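Vibralactone Cyclase (Boreostereum vibrans, PDB 6KD0) probably catalyses the cyclization that forms the fused bicyclic beta-lactone of vibralactone, using an alpha/beta hydrolase fold. Local coordinates at residues Leu201-Pro209 with Pro271-Gly279; Pro210-Pro218 with Pro254-Leu263. All coordinates share one frame; numbering follows the deposited sequence.

Contact 1: residues Leu201-Pro209 with Pro271-Gly279; sequences LTGQLVQYP and PPLFFMSCG
Leu205 and Phe274 both swing CG away from their own backbone N (chi1 -174° and -172°), which lays the two side chains side by side on one face of the sheet, Leu205 CD1 3.6 Å from Phe274 CD1. On the other face Val206 and Phe275 meet at a slant rather than side by side. With CG1 of Val206 beside its own N, CG2 is the branch turned to the neighbouring strand, and it meets Phe275 CD2 at 3.5 Å. The far end of that ring touches the pyrrolidine of Pro209, which arrives from the opposite direction. Valine and phenylalanine suit these buried strand positions, the one by its branching at CB, the other by its broad apolar ring. Between these two layers of side chains the backbones pair as parallel strands: Gln204 N, Val206 N and Tyr208 N donate to the carbonyls of Pro272, Phe274 and Met276, and Phe274 N and Met276 N donate back to Gln204 O and Val206 O. Pro272, lacking an N-H, serves as an acceptor where the ladder begins, and there a water bridges Gln204 OE1 (2.8 Å) and Pro271 O. Farther on, Cys278 SG makes an oblique sulfur-aromatic contact with Tyr208, 4.6 Å from the ring centroid. Tyr208 also touches Ser177, Asp281 and His311, a set consistent with a Ser-His-Asp triad, so the strand ends reach the probable active site. Strand 203-207 is flanked by strand 171-176, and strand 273-278 by strand 301-307; helix 178-192 packs on the face bearing Gln204 and Val206, helix 321-338 on that bearing Gln207, Phe274 and Met276.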
# COMPACT_ATOMS: atom_id res chain seq x y z
N LEU A 201 -6.03 -12.92 -8.72
CA LEU A 201 -5.20 -11.73 -8.83
C LEU A 201 -4.20 -11.93 -9.96
O LEU A 201 -3.64 -13.01 -10.12
CB LEU A 201 -4.46 -11.48 -7.51
CG LEU A 201 -5.33 -10.97 -6.36
CD1 LEU A 201 -4.52 -10.91 -5.06
CD2 LEU A 201 -5.88 -9.58 -6.68
N THR A 202 -3.98 -10.88 -10.76
CA THR A 202 -2.98 -10.96 -11.82
C THR A 202 -1.74 -10.11 -11.53
O THR A 202 -0.82 -10.10 -12.35
CB THR A 202 -3.58 -10.55 -13.17
OG1 THR A 202 -3.99 -9.17 -13.12
CG2 THR A 202 -4.80 -11.40 -13.47
N GLY A 203 -1.69 -9.41 -10.41
CA GLY A 203 -0.54 -8.59 -10.11
C GLY A 203 -0.70 -7.94 -8.75
O GLY A 203 -1.80 -7.84 -8.21
N GLN A 204 0.43 -7.48 -8.23
CA GLN A 204 0.43 -6.83 -6.93
C GLN A 204 1.49 -5.74 -6.88
O GLN A 204 2.64 -5.97 -7.27
CB GLN A 204 0.68 -7.83 -5.81
CG GLN A 204 0.83 -7.16 -4.46
CD GLN A 204 0.59 -8.13 -3.35
OE1 GLN A 204 0.97 -9.30 -3.45
NE2 GLN A 204 -0.07 -7.68 -2.29
N LEU A 205 1.12 -4.57 -6.37
CA LEU A 205 2.04 -3.47 -6.16
C LEU A 205 2.02 -3.10 -4.69
O LEU A 205 0.93 -2.95 -4.11
CB LEU A 205 1.66 -2.25 -7.00
CG LEU A 205 2.65 -1.07 -6.97
CD1 LEU A 205 2.64 -0.36 -8.31
CD2 LEU A 205 2.33 -0.08 -5.85
N VAL A 206 3.19 -2.95 -4.08
CA VAL A 206 3.22 -2.45 -2.70
C VAL A 206 4.29 -1.37 -2.57
O VAL A 206 5.31 -1.37 -3.27
CB VAL A 206 3.42 -3.57 -1.65
CG1 VAL A 206 2.28 -4.57 -1.71
CG2 VAL A 206 4.75 -4.25 -1.85
N GLN A 207 4.05 -0.45 -1.64
CA GLN A 207 5.01 0.61 -1.34
C GLN A 207 5.39 0.49 0.12
O GLN A 207 4.53 0.60 1.00
CB GLN A 207 4.42 1.99 -1.63
CG GLN A 207 3.78 2.14 -3.02
CD GLN A 207 2.90 3.38 -3.14
OE1 GLN A 207 2.15 3.71 -2.22
NE2 GLN A 207 2.98 4.06 -4.28
N TYR A 208 6.69 0.27 0.38
CA TYR A 208 7.34 0.28 1.69
C TYR A 208 6.47 -0.31 2.81
O TYR A 208 6.24 0.37 3.81
CB TYR A 208 7.79 1.73 2.03
CG TYR A 208 6.83 2.88 1.70
CD1 TYR A 208 5.77 3.20 2.54
CD2 TYR A 208 7.00 3.67 0.56
CE1 TYR A 208 4.90 4.24 2.26
CE2 TYR A 208 6.13 4.71 0.26
CZ TYR A 208 5.08 5.00 1.12
OH TYR A 208 4.19 6.03 0.86
N PRO A 209 6.01 -1.56 2.70
CA PRO A 209 5.14 -2.16 3.76
C PRO A 209 5.93 -2.70 4.93
O PRO A 209 7.08 -3.15 4.76
CB PRO A 209 4.44 -3.32 3.02
CG PRO A 209 5.52 -3.76 2.03
CD PRO A 209 6.13 -2.46 1.53
N PRO A 271 1.04 -13.38 -7.10
CA PRO A 271 1.01 -12.57 -8.33
C PRO A 271 2.34 -11.88 -8.56
O PRO A 271 3.12 -11.67 -7.61
CB PRO A 271 -0.11 -11.55 -8.08
CG PRO A 271 -0.86 -12.04 -6.89
CD PRO A 271 0.08 -12.89 -6.09
N PRO A 272 2.66 -11.54 -9.81
CA PRO A 272 3.85 -10.74 -10.07
C PRO A 272 3.83 -9.50 -9.19
O PRO A 272 2.78 -8.91 -8.96
CB PRO A 272 3.74 -10.39 -11.56
CG PRO A 272 2.76 -11.37 -12.13
CD PRO A 272 1.87 -11.84 -11.02
N LEU A 273 5.00 -9.13 -8.68
CA LEU A 273 5.11 -8.16 -7.60
C LEU A 273 5.98 -6.99 -8.02
O LEU A 273 7.15 -7.18 -8.37
CB LEU A 273 5.70 -8.81 -6.35
CG LEU A 273 6.05 -7.87 -5.21
CD1 LEU A 273 4.80 -7.18 -4.67
CD2 LEU A 273 6.76 -8.64 -4.11
N PHE A 274 5.42 -5.78 -7.93
CA PHE A 274 6.15 -4.53 -8.13
C PHE A 274 6.30 -3.88 -6.75
O PHE A 274 5.31 -3.50 -6.13
CB PHE A 274 5.40 -3.61 -9.10
CG PHE A 274 6.18 -2.37 -9.52
CD1 PHE A 274 6.14 -1.21 -8.76
CD2 PHE A 274 6.91 -2.36 -10.70
CE1 PHE A 274 6.84 -0.08 -9.16
CE2 PHE A 274 7.61 -1.24 -11.10
CZ PHE A 274 7.58 -0.09 -10.33
N PHE A 275 7.55 -3.77 -6.30
CA PHE A 275 7.87 -3.37 -4.94
C PHE A 275 8.58 -2.02 -4.96
O PHE A 275 9.53 -1.83 -5.73
CB PHE A 275 8.75 -4.43 -4.28
CG PHE A 275 8.77 -4.37 -2.79
CD1 PHE A 275 9.51 -3.39 -2.14
CD2 PHE A 275 8.05 -5.29 -2.03
CE1 PHE A 275 9.53 -3.32 -0.75
CE2 PHE A 275 8.08 -5.23 -0.64
CZ PHE A 275 8.81 -4.24 -0.02
N MET A 276 8.11 -1.09 -4.15
CA MET A 276 8.70 0.24 -4.09
C MET A 276 9.20 0.49 -2.68
O MET A 276 8.46 0.31 -1.72
CB MET A 276 7.68 1.31 -4.49
CG MET A 276 7.05 1.02 -5.82
SD MET A 276 5.93 2.32 -6.32
CE MET A 276 7.09 3.58 -6.81
N SER A 277 10.45 0.93 -2.56
CA SER A 277 11.11 1.08 -1.28
C SER A 277 11.66 2.49 -1.12
O SER A 277 12.12 3.10 -2.09
CB SER A 277 12.25 0.07 -1.12
OG SER A 277 12.78 0.06 0.20
N CYS A 278 11.61 3.00 0.10
CA CYS A 278 12.28 4.25 0.45
C CYS A 278 13.54 3.92 1.24
O CYS A 278 13.51 3.06 2.14
CB CYS A 278 11.36 5.16 1.27
SG CYS A 278 9.97 5.79 0.30
N GLY A 279 14.63 4.62 0.93
CA GLY A 279 15.91 4.24 1.50
C GLY A 279 16.06 4.60 2.97
O GLY A 279 16.71 3.88 3.72
O HOH W 1 2.81 -10.88 -4.83

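Contact 2: residues Pro210-Pro218 with Pro254-Leu263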
# COMPACT_ATOMS: atom_id res chain seq x y z
N PRO A 210 5.35 -2.72 6.14
CA PRO A 210 5.85 -3.65 7.16
C PRO A 210 5.54 -5.06 6.72
O PRO A 210 4.55 -5.31 6.02
CB PRO A 210 5.08 -3.25 8.43
CG PRO A 210 3.80 -2.59 7.91
CD PRO A 210 4.11 -2.03 6.55
N THR A 211 6.43 -6.00 7.07
CA THR A 211 6.24 -7.40 6.68
C THR A 211 6.34 -8.37 7.83
O THR A 211 5.93 -9.53 7.67
CB THR A 211 7.27 -7.81 5.61
OG1 THR A 211 8.58 -7.77 6.18
CG2 THR A 211 7.20 -6.86 4.42
N CYS A 212 6.85 -7.96 8.99
CA CYS A 212 7.06 -8.92 10.06
C CYS A 212 7.16 -8.19 11.38
O CYS A 212 7.90 -7.20 11.49
CB CYS A 212 8.33 -9.75 9.82
SG CYS A 212 8.45 -11.18 10.89
N HIS A 213 6.43 -8.67 12.38
CA HIS A 213 6.62 -8.21 13.74
C HIS A 213 8.07 -8.42 14.17
O HIS A 213 8.64 -9.49 13.92
CB HIS A 213 5.67 -8.95 14.67
CG HIS A 213 5.45 -8.28 15.98
ND1 HIS A 213 6.46 -8.11 16.91
CD2 HIS A 213 4.34 -7.73 16.54
CE1 HIS A 213 5.99 -7.49 17.97
NE2 HIS A 213 4.70 -7.24 17.77
N PRO A 214 8.70 -7.43 14.81
CA PRO A 214 10.10 -7.62 15.24
C PRO A 214 10.30 -8.81 16.16
O PRO A 214 11.35 -9.47 16.12
CB PRO A 214 10.41 -6.29 15.95
CG PRO A 214 9.52 -5.30 15.28
CD PRO A 214 8.24 -6.05 15.01
N GLU A 215 9.32 -9.12 17.00
CA GLU A 215 9.45 -10.26 17.89
C GLU A 215 9.29 -11.59 17.17
O GLU A 215 9.57 -12.63 17.77
CB GLU A 215 8.44 -10.12 19.03
CG GLU A 215 8.65 -8.82 19.81
CD GLU A 215 7.80 -8.73 21.07
OE1 GLU A 215 8.16 -7.92 21.96
OE2 GLU A 215 6.79 -9.45 21.16
N ALA A 216 8.89 -11.58 15.90
CA ALA A 216 8.75 -12.81 15.12
C ALA A 216 9.74 -12.91 13.96
O ALA A 216 9.63 -13.84 13.16
CB ALA A 216 7.32 -12.93 14.58
N MET A 217 10.67 -11.96 13.84
CA MET A 217 11.67 -12.03 12.79
C MET A 217 12.47 -13.32 12.93
O MET A 217 13.03 -13.58 14.00
CB MET A 217 12.61 -10.83 12.88
CG MET A 217 13.66 -10.78 11.81
SD MET A 217 12.94 -10.62 10.17
CE MET A 217 12.03 -9.08 10.35
N PRO A 218 12.55 -14.15 11.89
CA PRO A 218 13.29 -15.41 12.02
C PRO A 218 14.75 -15.15 12.32
O PRO A 218 15.36 -14.23 11.77
CB PRO A 218 13.09 -16.08 10.66
CG PRO A 218 11.84 -15.47 10.13
CD PRO A 218 11.92 -14.04 10.57
N PRO A 254 2.05 -12.57 17.16
CA PRO A 254 2.86 -11.86 16.16
C PRO A 254 3.54 -12.78 15.15
O PRO A 254 3.96 -12.30 14.08
CB PRO A 254 3.90 -11.12 17.01
CG PRO A 254 3.96 -11.87 18.29
CD PRO A 254 2.58 -12.42 18.53
N HIS A 255 3.66 -14.08 15.45
CA HIS A 255 4.21 -15.07 14.53
C HIS A 255 3.21 -15.55 13.49
O HIS A 255 3.61 -16.27 12.56
CB HIS A 255 4.74 -16.29 15.29
CG HIS A 255 5.81 -15.97 16.28
ND1 HIS A 255 7.15 -16.14 16.01
CD2 HIS A 255 5.74 -15.47 17.54
CE1 HIS A 255 7.86 -15.77 17.06
NE2 HIS A 255 7.03 -15.35 18.00
N ASP A 256 1.94 -15.21 13.62
CA ASP A 256 0.95 -15.71 12.68
C ASP A 256 1.04 -14.92 11.37
O ASP A 256 1.20 -13.70 11.39
CB ASP A 256 -0.45 -15.59 13.26
CG ASP A 256 -1.47 -16.37 12.44
OD1 ASP A 256 -1.66 -17.58 12.70
OD2 ASP A 256 -2.05 -15.77 11.52
N PRO A 257 0.93 -15.59 10.22
CA PRO A 257 0.98 -14.86 8.95
C PRO A 257 -0.13 -13.83 8.78
O PRO A 257 0.03 -12.90 7.98
CB PRO A 257 0.87 -15.97 7.89
CG PRO A 257 1.26 -17.23 8.58
CD PRO A 257 0.88 -17.05 10.04
N SER A 258 -1.26 -13.98 9.50
CA SER A 258 -2.32 -12.98 9.43
C SER A 258 -1.89 -11.63 9.99
O SER A 258 -2.60 -10.64 9.79
CB SER A 258 -3.59 -13.45 10.15
OG SER A 258 -3.47 -13.41 11.57
N PHE A 259 -0.75 -11.57 10.69
CA PHE A 259 -0.13 -10.30 11.04
C PHE A 259 1.19 -10.06 10.32
O PHE A 259 1.43 -8.95 9.83
CB PHE A 259 0.10 -10.19 12.56
CG PHE A 259 0.67 -8.86 12.97
CD1 PHE A 259 -0.16 -7.76 13.14
CD2 PHE A 259 2.04 -8.69 13.13
CE1 PHE A 259 0.36 -6.52 13.49
CE2 PHE A 259 2.56 -7.45 13.47
CZ PHE A 259 1.73 -6.37 13.65
N SER A 260 2.05 -11.08 10.23
CA SER A 260 3.40 -10.99 9.68
C SER A 260 3.43 -11.75 8.36
O SER A 260 3.73 -12.95 8.35
CB SER A 260 4.41 -11.60 10.66
OG SER A 260 4.43 -10.88 11.86
N PRO A 261 3.15 -11.10 7.23
CA PRO A 261 3.07 -11.84 5.96
C PRO A 261 4.38 -12.49 5.53
O PRO A 261 4.34 -13.42 4.72
CB PRO A 261 2.62 -10.77 4.96
CG PRO A 261 2.99 -9.46 5.60
CD PRO A 261 2.78 -9.68 7.07
N LEU A 262 5.52 -11.99 6.01
CA LEU A 262 6.80 -12.66 5.79
C LEU A 262 6.76 -14.13 6.17
O LEU A 262 7.48 -14.95 5.57
CB LEU A 262 7.90 -11.96 6.60
CG LEU A 262 9.35 -12.36 6.35
CD1 LEU A 262 9.84 -11.72 5.04
CD2 LEU A 262 10.24 -11.94 7.51
N LEU A 263 5.92 -14.49 7.14
CA LEU A 263 5.93 -15.81 7.78
C LEU A 263 4.90 -16.79 7.21
O LEU A 263 4.72 -17.87 7.78
CB LEU A 263 5.69 -15.65 9.29
CG LEU A 263 6.67 -14.70 9.99
CD1 LEU A 263 6.41 -14.62 11.48
CD2 LEU A 263 8.13 -15.12 9.72
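His213 lies against Pro254 and Ser260 where two irregular loops meet. Its backbone N donates to Ser260 OG at 3.0 Å in an almost straight bond (176°). A small serine thus joins the two loops: its one oxygen accepts across the contact and donates within its own segment to Pro254 O. CG of His213 stands anti to its N (chi1 -162°), bringing the imidazole against Pro254, whose CB sits over one face, 3.7 Å from the centroid, a CH-pi contact, while Phe259 CE2 comes to the edge near CD2. In the ring plane, ND1 accepts from Glu215 N at 3.0 Å, which fixes the ring's rotation. Replacing the imidazole with the methyl of an alanine is likely to leave Glu215 N without its acceptor and open a gap between Pro254 and Phe259. Deeper in, Leu262 N donates to Thr211 O, and Leu262 CD2 packs on Cys212 CB at 3.7 Å; leucine fills this place with a branched apolar end. Segment 210-218 follows strand 203-207 of the alpha/beta hydrolase fold, and 254-263 comes before strand 273-278; helix 284-296 supports them through Tyr290 and Leu293, both touching Leu262. Within 254-263, an Asx turn at Asp256, whose OD2 accepts from Ser258 N, leads into the 3-10 turn 261-263. The solvent side is held by fewer and weaker contacts. There Ala216 puts its methyl over one face of the exposed His255 imidazole, 3.7 Å from the centroid, and exposed Glu215 approaches that ring through its backbone O. Leu263 links this side inward, its CD1 lying 3.6 Å from Ala216 CB and 4.0 Å from Cys212 SG, its CD2 against Pro218 CG.

How the contacts relate
The centres of the two contacts lie about 18 Å apart, contact 1 in the buried parallel sheet and contact 2 farther from the middle of the chain, in the loops. Along the chain contact 2 is nested inside contact 1: segment 210-218 continues directly from 201-209, and 254-263 comes shortly before 271-279. The chain thus leaves strand 203-207, makes a long excursion containing helices 227-230 and 239-249, and returns to the adjacent strand 273-278, with contact 2 pinning the excursion's two ends together. Helix 178-192 touches side chains of both contacts, linking the central sheet to loops whose first residue, Pro210, lies near the probable active site.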